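Local coordinates for protein 373aa long hypothetical citrate synthase (PDB 1VGP) that is a predicted, mostly helical member of the citrate synthase family that assembles from two copies of its chain, at residues H177-M182 against S333-G338; L49-K54 against W339-M344. All coordinates share one frame; numbering follows the deposited sequence.

Contact 1. Residues H177-M182 against S333-G338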
ATOM      1  N   HIS A 177      11.935  17.966  -2.807  1.00 28.85           N
ATOM      2  CA  HIS A 177      11.395  16.710  -2.285  1.00 28.44           C
ATOM      3  C   HIS A 177      10.674  15.826  -3.306  1.00 29.23           C
ATOM      4  O   HIS A 177      10.180  14.760  -2.959  1.00 28.66           O
ATOM      5  CB  HIS A 177      10.450  16.991  -1.115  1.00 28.26           C
ATOM      6  CG  HIS A 177      11.151  17.347   0.157  1.00 31.42           C
ATOM      7  ND1 HIS A 177      11.526  18.637   0.463  1.00 33.16           N
ATOM      8  CD2 HIS A 177      11.546  16.583   1.202  1.00 32.08           C
ATOM      9  CE1 HIS A 177      12.120  18.656   1.642  1.00 30.11           C
ATOM     10  NE2 HIS A 177      12.144  17.422   2.111  1.00 31.46           N
ATOM     11  N   ILE A 178      10.619  16.262  -4.561  1.00 28.65           N
ATOM     12  CA  ILE A 178       9.854  15.535  -5.565  1.00 27.86           C
ATOM     13  C   ILE A 178      10.312  14.070  -5.697  1.00 30.56           C
ATOM     14  O   ILE A 178       9.488  13.150  -5.666  1.00 28.83           O
ATOM     15  CB  ILE A 178       9.927  16.269  -6.919  1.00 26.78           C
ATOM     16  CG1 ILE A 178       8.980  17.471  -6.881  1.00 29.54           C
ATOM     17  CG2 ILE A 178       9.552  15.344  -8.068  1.00 23.76           C
ATOM     18  CD1 ILE A 178       9.064  18.384  -8.096  1.00 27.99           C
ATOM     19  N   ASP A 179      11.619  13.850  -5.824  1.00 32.59           N
ATOM     20  CA  ASP A 179      12.149  12.493  -5.857  1.00 32.93           C
ATOM     21  C   ASP A 179      13.551  12.385  -5.262  1.00 34.12           C
ATOM     22  O   ASP A 179      14.231  13.388  -5.098  1.00 35.37           O
ATOM     23  CB  ASP A 179      12.156  11.969  -7.293  1.00 32.48           C
ATOM     24  CG  ASP A 179      12.334  10.472  -7.356  1.00 33.79           C
ATOM     25  OD1 ASP A 179      11.665   9.763  -6.571  1.00 32.98           O
ATOM     26  OD2 ASP A 179      13.136   9.998  -8.190  1.00 33.20           O
ATOM     27  N   HIS A 180      13.973  11.166  -4.941  1.00 35.31           N
ATOM     28  CA  HIS A 180      15.311  10.913  -4.417  1.00 39.60           C
ATOM     29  C   HIS A 180      15.671   9.445  -4.611  1.00 43.02           C
ATOM     30  O   HIS A 180      15.249   8.840  -5.594  1.00 44.93           O
ATOM     31  CB  HIS A 180      15.384  11.293  -2.934  1.00 39.06           C
ATOM     32  CG  HIS A 180      16.721  11.809  -2.506  1.00 40.33           C
ATOM     33  ND1 HIS A 180      17.418  11.269  -1.449  1.00 42.43           N
ATOM     34  CD2 HIS A 180      17.492  12.807  -2.997  1.00 39.25           C
ATOM     35  CE1 HIS A 180      18.566  11.905  -1.311  1.00 41.97           C
ATOM     36  NE2 HIS A 180      18.636  12.841  -2.239  1.00 41.03           N
ATOM     37  N   GLU A 181      16.438   8.845  -3.706  1.00 47.52           N
ATOM     38  CA  GLU A 181      16.882   7.465  -3.908  1.00 54.92           C
ATOM     39  C   GLU A 181      15.759   6.441  -3.691  1.00 53.99           C
ATOM     40  O   GLU A 181      14.910   6.613  -2.811  1.00 55.64           O
ATOM     41  CB  GLU A 181      18.066   7.119  -2.992  1.00 58.40           C
ATOM     42  CG  GLU A 181      17.671   6.777  -1.567  1.00 64.38           C
ATOM     43  CD  GLU A 181      17.172   7.992  -0.795  1.00 69.62           C
ATOM     44  OE1 GLU A 181      18.007   8.858  -0.457  1.00 73.21           O
ATOM     45  OE2 GLU A 181      15.951   8.086  -0.532  1.00 72.12           O
ATOM     46  N   MET A 182      15.753   5.379  -4.499  1.00 49.17           N
ATOM     47  CA  MET A 182      14.842   4.261  -4.305  1.00 44.15           C
ATOM     48  C   MET A 182      14.709   3.940  -2.820  1.00 43.29           C
ATOM     49  O   MET A 182      15.706   3.838  -2.115  1.00 43.16           O
ATOM     50  CB  MET A 182      15.350   3.038  -5.065  1.00 43.92           C
ATOM     51  CG  MET A 182      14.434   1.818  -4.995  1.00 37.61           C
ATOM     52  SD  MET A 182      12.732   2.186  -5.481  1.00 40.85           S
ATOM     53  CE  MET A 182      12.951   2.792  -7.119  1.00 35.06           C
ATOM     54  N   SER A 333       3.168  15.582  -0.658  1.00 30.14           N
ATOM     55  CA  SER A 333       2.710  16.425  -1.756  1.00 32.58           C
ATOM     56  C   SER A 333       3.761  16.482  -2.844  1.00 32.36           C
ATOM     57  O   SER A 333       3.449  16.399  -4.031  1.00 32.32           O
ATOM     58  CB  SER A 333       2.439  17.849  -1.271  1.00 35.06           C
ATOM     59  OG  SER A 333       2.252  17.869   0.123  1.00 45.59           O
ATOM     60  N   ALA A 334       5.010  16.645  -2.430  1.00 31.77           N
ATOM     61  CA  ALA A 334       6.109  16.716  -3.376  1.00 31.59           C
ATOM     62  C   ALA A 334       6.379  15.329  -3.951  1.00 31.43           C
ATOM     63  O   ALA A 334       6.441  15.151  -5.167  1.00 30.54           O
ATOM     64  CB  ALA A 334       7.348  17.248  -2.682  1.00 31.06           C
ATOM     65  N   ARG A 335       6.526  14.350  -3.068  1.00 30.32           N
ATOM     66  CA  ARG A 335       7.070  13.070  -3.475  1.00 31.63           C
ATOM     67  C   ARG A 335       6.103  12.308  -4.385  1.00 31.90           C
ATOM     68  O   ARG A 335       6.517  11.464  -5.175  1.00 30.19           O
ATOM     69  CB  ARG A 335       7.420  12.231  -2.231  1.00 30.65           C
ATOM     70  CG  ARG A 335       8.175  10.931  -2.508  1.00 30.32           C
ATOM     71  CD  ARG A 335       9.328  11.100  -3.503  1.00 30.73           C
ATOM     72  NE  ARG A 335      10.319  12.074  -3.063  1.00 31.22           N
ATOM     73  CZ  ARG A 335      11.225  11.859  -2.109  1.00 32.40           C
ATOM     74  NH1 ARG A 335      11.269  10.701  -1.457  1.00 33.27           N
ATOM     75  NH2 ARG A 335      12.102  12.807  -1.805  1.00 29.70           N
ATOM     76  N   VAL A 336       4.813  12.610  -4.290  1.00 33.12           N
ATOM     77  CA  VAL A 336       3.840  11.879  -5.098  1.00 33.30           C
ATOM     78  C   VAL A 336       4.115  12.076  -6.600  1.00 32.91           C
ATOM     79  O   VAL A 336       3.806  11.203  -7.421  1.00 32.56           O
ATOM     80  CB  VAL A 336       2.390  12.316  -4.764  1.00 32.84           C
ATOM     81  CG1 VAL A 336       2.181  13.774  -5.102  1.00 32.25           C
ATOM     82  CG2 VAL A 336       1.403  11.437  -5.511  1.00 28.11           C
ATOM     83  N   VAL A 337       4.702  13.216  -6.950  1.00 30.94           N
ATOM     84  CA  VAL A 337       5.137  13.436  -8.316  1.00 31.44           C
ATOM     85  C   VAL A 337       6.188  12.400  -8.681  1.00 31.08           C
ATOM     86  O   VAL A 337       6.119  11.786  -9.745  1.00 31.83           O
ATOM     87  CB  VAL A 337       5.731  14.852  -8.496  1.00 31.80           C
ATOM     88  CG1 VAL A 337       6.317  15.010  -9.898  1.00 30.55           C
ATOM     89  CG2 VAL A 337       4.647  15.893  -8.255  1.00 31.67           C
ATOM     90  N   GLY A 338       7.157  12.204  -7.791  1.00 28.33           N
ATOM     91  CA  GLY A 338       8.136  11.152  -7.999  1.00 29.29           C
ATOM     92  C   GLY A 338       7.520   9.764  -8.126  1.00 30.05           C
ATOM     93  O   GLY A 338       7.899   8.986  -8.994  1.00 32.16           O
TER

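Contact 2. Residues L49-K54 against W339-M344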
ATOM      1  N   LEU A  49       9.259  17.936 -16.101  1.00 31.15           N
ATOM      2  CA  LEU A  49      10.565  17.367 -16.393  1.00 31.50           C
ATOM      3  C   LEU A  49      10.596  15.926 -15.923  1.00 33.16           C
ATOM      4  O   LEU A  49      11.037  15.020 -16.631  1.00 31.70           O
ATOM      5  CB  LEU A  49      11.661  18.159 -15.674  1.00 27.99           C
ATOM      6  CG  LEU A  49      13.086  17.615 -15.788  1.00 25.58           C
ATOM      7  CD1 LEU A  49      13.543  17.606 -17.253  1.00 22.75           C
ATOM      8  CD2 LEU A  49      14.006  18.462 -14.937  1.00 20.75           C
ATOM      9  N   ILE A  50      10.114  15.721 -14.708  1.00 34.60           N
ATOM     10  CA  ILE A  50      10.296  14.451 -14.044  1.00 34.03           C
ATOM     11  C   ILE A  50       9.296  13.431 -14.559  1.00 34.60           C
ATOM     12  O   ILE A  50       9.650  12.272 -14.755  1.00 35.26           O
ATOM     13  CB  ILE A  50      10.215  14.643 -12.510  1.00 34.20           C
ATOM     14  CG1 ILE A  50      11.633  14.877 -11.989  1.00 35.32           C
ATOM     15  CG2 ILE A  50       9.593  13.433 -11.830  1.00 32.90           C
ATOM     16  CD1 ILE A  50      11.722  15.121 -10.522  1.00 43.23           C
ATOM     17  N   LEU A  51       8.062  13.857 -14.811  1.00 33.67           N
ATOM     18  CA  LEU A  51       7.083  12.942 -15.392  1.00 35.11           C
ATOM     19  C   LEU A  51       7.455  12.534 -16.822  1.00 35.15           C
ATOM     20  O   LEU A  51       7.336  11.372 -17.190  1.00 35.80           O
ATOM     21  CB  LEU A  51       5.684  13.570 -15.402  1.00 35.03           C
ATOM     22  CG  LEU A  51       4.964  13.825 -14.072  1.00 35.64           C
ATOM     23  CD1 LEU A  51       3.553  14.293 -14.358  1.00 32.35           C
ATOM     24  CD2 LEU A  51       4.946  12.562 -13.233  1.00 35.45           C
ATOM     25  N   TYR A  52       7.902  13.487 -17.631  1.00 36.03           N
ATOM     26  CA  TYR A  52       8.035  13.247 -19.065  1.00 35.48           C
ATOM     27  C   TYR A  52       9.473  13.164 -19.556  1.00 35.29           C
ATOM     28  O   TYR A  52       9.715  12.799 -20.699  1.00 37.13           O
ATOM     29  CB  TYR A  52       7.294  14.329 -19.833  1.00 34.11           C
ATOM     30  CG  TYR A  52       5.817  14.335 -19.549  1.00 34.71           C
ATOM     31  CD1 TYR A  52       5.049  13.194 -19.774  1.00 35.66           C
ATOM     32  CD2 TYR A  52       5.185  15.469 -19.045  1.00 34.29           C
ATOM     33  CE1 TYR A  52       3.681  13.178 -19.507  1.00 36.75           C
ATOM     34  CE2 TYR A  52       3.819  15.467 -18.773  1.00 36.33           C
ATOM     35  CZ  TYR A  52       3.072  14.319 -19.005  1.00 37.01           C
ATOM     36  OH  TYR A  52       1.722  14.303 -18.743  1.00 34.29           O
ATOM     37  N   GLY A  53      10.429  13.515 -18.702  1.00 35.15           N
ATOM     38  CA  GLY A  53      11.825  13.285 -19.040  1.00 35.12           C
ATOM     39  C   GLY A  53      12.482  14.385 -19.859  1.00 35.89           C
ATOM     40  O   GLY A  53      13.595  14.208 -20.344  1.00 36.55           O
ATOM     41  N   LYS A  54      11.811  15.521 -20.020  1.00 37.03           N
ATOM     42  CA  LYS A  54      12.462  16.677 -20.628  1.00 37.92           C
ATOM     43  C   LYS A  54      11.778  17.979 -20.225  1.00 36.70           C
ATOM     44  O   LYS A  54      10.599  17.980 -19.869  1.00 36.08           O
ATOM     45  CB  LYS A  54      12.471  16.547 -22.156  1.00 39.97           C
ATOM     46  CG  LYS A  54      11.101  16.282 -22.770  1.00 46.46           C
ATOM     47  CD  LYS A  54      10.641  17.430 -23.672  1.00 50.31           C
ATOM     48  CE  LYS A  54       9.226  17.186 -24.203  1.00 51.62           C
ATOM     49  NZ  LYS A  54       9.000  17.811 -25.542  1.00 53.84           N
ATOM     50  N   TRP A 339       6.573   9.448  -7.251  1.00 29.36           N
ATOM     51  CA  TRP A 339       5.918   8.152  -7.289  1.00 29.16           C
ATOM     52  C   TRP A 339       5.238   7.913  -8.642  1.00 30.42           C
ATOM     53  O   TRP A 339       5.360   6.838  -9.233  1.00 29.51           O
ATOM     54  CB  TRP A 339       4.875   8.055  -6.173  1.00 29.02           C
ATOM     55  CG  TRP A 339       5.452   8.082  -4.801  1.00 28.92           C
ATOM     56  CD1 TRP A 339       6.738   7.796  -4.448  1.00 30.64           C
ATOM     57  CD2 TRP A 339       4.761   8.415  -3.587  1.00 28.66           C
ATOM     58  NE1 TRP A 339       6.895   7.934  -3.085  1.00 29.87           N
ATOM     59  CE2 TRP A 339       5.703   8.311  -2.536  1.00 28.66           C
ATOM     60  CE3 TRP A 339       3.446   8.783  -3.289  1.00 28.57           C
ATOM     61  CZ2 TRP A 339       5.361   8.572  -1.202  1.00 27.95           C
ATOM     62  CZ3 TRP A 339       3.109   9.041  -1.961  1.00 27.57           C
ATOM     63  CH2 TRP A 339       4.063   8.934  -0.935  1.00 27.13           C
ATOM     64  N   VAL A 340       4.510   8.915  -9.122  1.00 30.75           N
ATOM     65  CA  VAL A 340       3.782   8.780 -10.375  1.00 29.61           C
ATOM     66  C   VAL A 340       4.774   8.530 -11.498  1.00 29.25           C
ATOM     67  O   VAL A 340       4.561   7.666 -12.342  1.00 30.98           O
ATOM     68  CB  VAL A 340       2.968  10.049 -10.674  1.00 29.26           C
ATOM     69  CG1 VAL A 340       2.328   9.965 -12.051  1.00 27.10           C
ATOM     70  CG2 VAL A 340       1.906  10.226  -9.605  1.00 28.43           C
ATOM     71  N   ALA A 341       5.869   9.283 -11.483  1.00 29.44           N
ATOM     72  CA  ALA A 341       6.913   9.177 -12.501  1.00 30.11           C
ATOM     73  C   ALA A 341       7.472   7.764 -12.574  1.00 30.15           C
ATOM     74  O   ALA A 341       7.574   7.183 -13.654  1.00 31.16           O
ATOM     75  CB  ALA A 341       8.048  10.168 -12.207  1.00 29.33           C
ATOM     76  N   HIS A 342       7.848   7.222 -11.422  1.00 29.41           N
ATOM     77  CA  HIS A 342       8.466   5.904 -11.367  1.00 30.41           C
ATOM     78  C   HIS A 342       7.520   4.827 -11.868  1.00 32.28           C
ATOM     79  O   HIS A 342       7.939   3.928 -12.605  1.00 32.43           O
ATOM     80  CB  HIS A 342       8.919   5.589  -9.936  1.00 28.52           C
ATOM     81  CG  HIS A 342      10.253   6.172  -9.604  1.00 29.24           C
ATOM     82  ND1 HIS A 342      11.430   5.632 -10.072  1.00 28.86           N
ATOM     83  CD2 HIS A 342      10.592   7.295  -8.932  1.00 29.93           C
ATOM     84  CE1 HIS A 342      12.438   6.403  -9.705  1.00 28.72           C
ATOM     85  NE2 HIS A 342      11.958   7.419  -9.012  1.00 28.82           N
ATOM     86  N   ILE A 343       6.250   4.931 -11.473  1.00 31.36           N
ATOM     87  CA  ILE A 343       5.210   4.015 -11.928  1.00 30.61           C
ATOM     88  C   ILE A 343       5.076   4.088 -13.452  1.00 33.50           C
ATOM     89  O   ILE A 343       5.034   3.057 -14.135  1.00 33.06           O
ATOM     90  CB  ILE A 343       3.861   4.365 -11.258  1.00 29.98           C
ATOM     91  CG1 ILE A 343       3.930   4.036  -9.766  1.00 30.33           C
ATOM     92  CG2 ILE A 343       2.722   3.623 -11.935  1.00 26.02           C
ATOM     93  CD1 ILE A 343       2.759   4.558  -8.950  1.00 26.14           C
ATOM     94  N   MET A 344       5.020   5.311 -13.975  1.00 33.61           N
ATOM     95  CA  MET A 344       4.988   5.517 -15.418  1.00 33.92           C
ATOM     96  C   MET A 344       6.180   4.819 -16.065  1.00 35.44           C
ATOM     97  O   MET A 344       6.032   4.100 -17.053  1.00 38.36           O
ATOM     98  CB  MET A 344       5.018   7.009 -15.743  1.00 32.89           C
ATOM     99  CG  MET A 344       3.647   7.628 -15.967  1.00 37.01           C
ATOM    100  SD  MET A 344       3.646   9.442 -15.855  1.00 40.74           S
ATOM    101  CE  MET A 344       4.229   9.900 -17.455  1.00 37.24           C
TER

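Contact 1. Residues H177-M182 against S333-G338
With chi1 at -172° Arg335 sends CG anti to its own backbone N, and bends at chi2 and chi3 then fold the chain back so that the guanidinium meets the backbone of residues 177-182. Its NE donates to His177 O at 2.7 Å, that oxygen lying 25° out of the guanidinium plane, and NH2 adds a weak bond to the same oxygen. One carbonyl thus receives two N-H groups, a task suited to arginine, whose planar group carries several N-H donors. The N of His180 lies over the centre of one guanidinium face, 3.9 Å above it. Asp179 OD1 stays 4.4 Å from Arg335 NE and well off that plane, so the two attract as charges without a directed bond; OD2 of Asp179 is hydrogen-bonded to Thr18. Close packing of the chains calls for small residues: Ala334 CB rests 3.5 Å from His177 CB, and Gly338, lacking a side chain, lets the loop lie against the helix backbone, its N making a weak bond to Ile178 O. Ile178 CG2 meets Val337 CG1 at 3.7 Å, branched side chains filling the apolar flank. This loop between helices 164-175 and 184-193 is thereby fixed on helix 327-346, with helix 43-52 against Ile178 and Val337, helix 113-135 against Val336 and Val337, and strand 18-21 beside His180.

Contact 2. Residues L49-K54 against W339-M344
Helices 43-52 and 327-346 come nearest at Leu51 and Ala341, whose CA atoms are 4.7 Å apart, and Gly53, at a positive phi of 86°, a conformation glycine adopts readily, is the first residue beyond the end of the first of them. Ala341 aims its methyl at the other helix, and so small a side chain is what such a close approach permits: its CB lies 3.6 Å from Ile50 CG2. Leu51, with CG anti to its carbonyl carbon (chi1 -68°), brings CD2 over the backbone of the second helix, 3.8 Å from Ala341 N and 3.9 Å from Val340 CG1. Met344 reaches across from the next turn. Its flexible thioether chain bends at chi3 and places CE 3.4 Å from Leu51 O and 3.9 Å from Tyr52 CE1, while SD sits 4.3 Å from Leu51 CD2. Side chain to side chain the contacts are apolar; Tyr52 OH is hydrogen-bonded to Asp114, and Leu51 CB covers one face of the Tyr52 ring. Helix 113-135 closes over this packing, receiving Leu51 on Ile118 and Val340 on Ile121, and the other side of helix 327-346 is backed by helices 184-193 and 199-210 through Trp339 and Ile343.

How the contacts relate
From the N terminus the chain first lays down residues 49-54 at the end of helix 43-52, whose partner in contact 2, helix 327-346, lies near the other end of the chain. Between them it passes through residues 177-182, so contact 1 closes a shorter loop of 150 residues nested inside the 284-residue loop of contact 2, both spans largely helical. The two contacts use successive parts of helix 327-346 and lie with centres about 10 Å apart. They also meet directly: Asp179 OD2 is probably hydrogen-bonded to His342 NE2 at 3.0 Å, and Ile178 packs on Ile50. Helix 327-346 is thus shared by both contacts, tying the early helix 43-52 to the mid-chain loop.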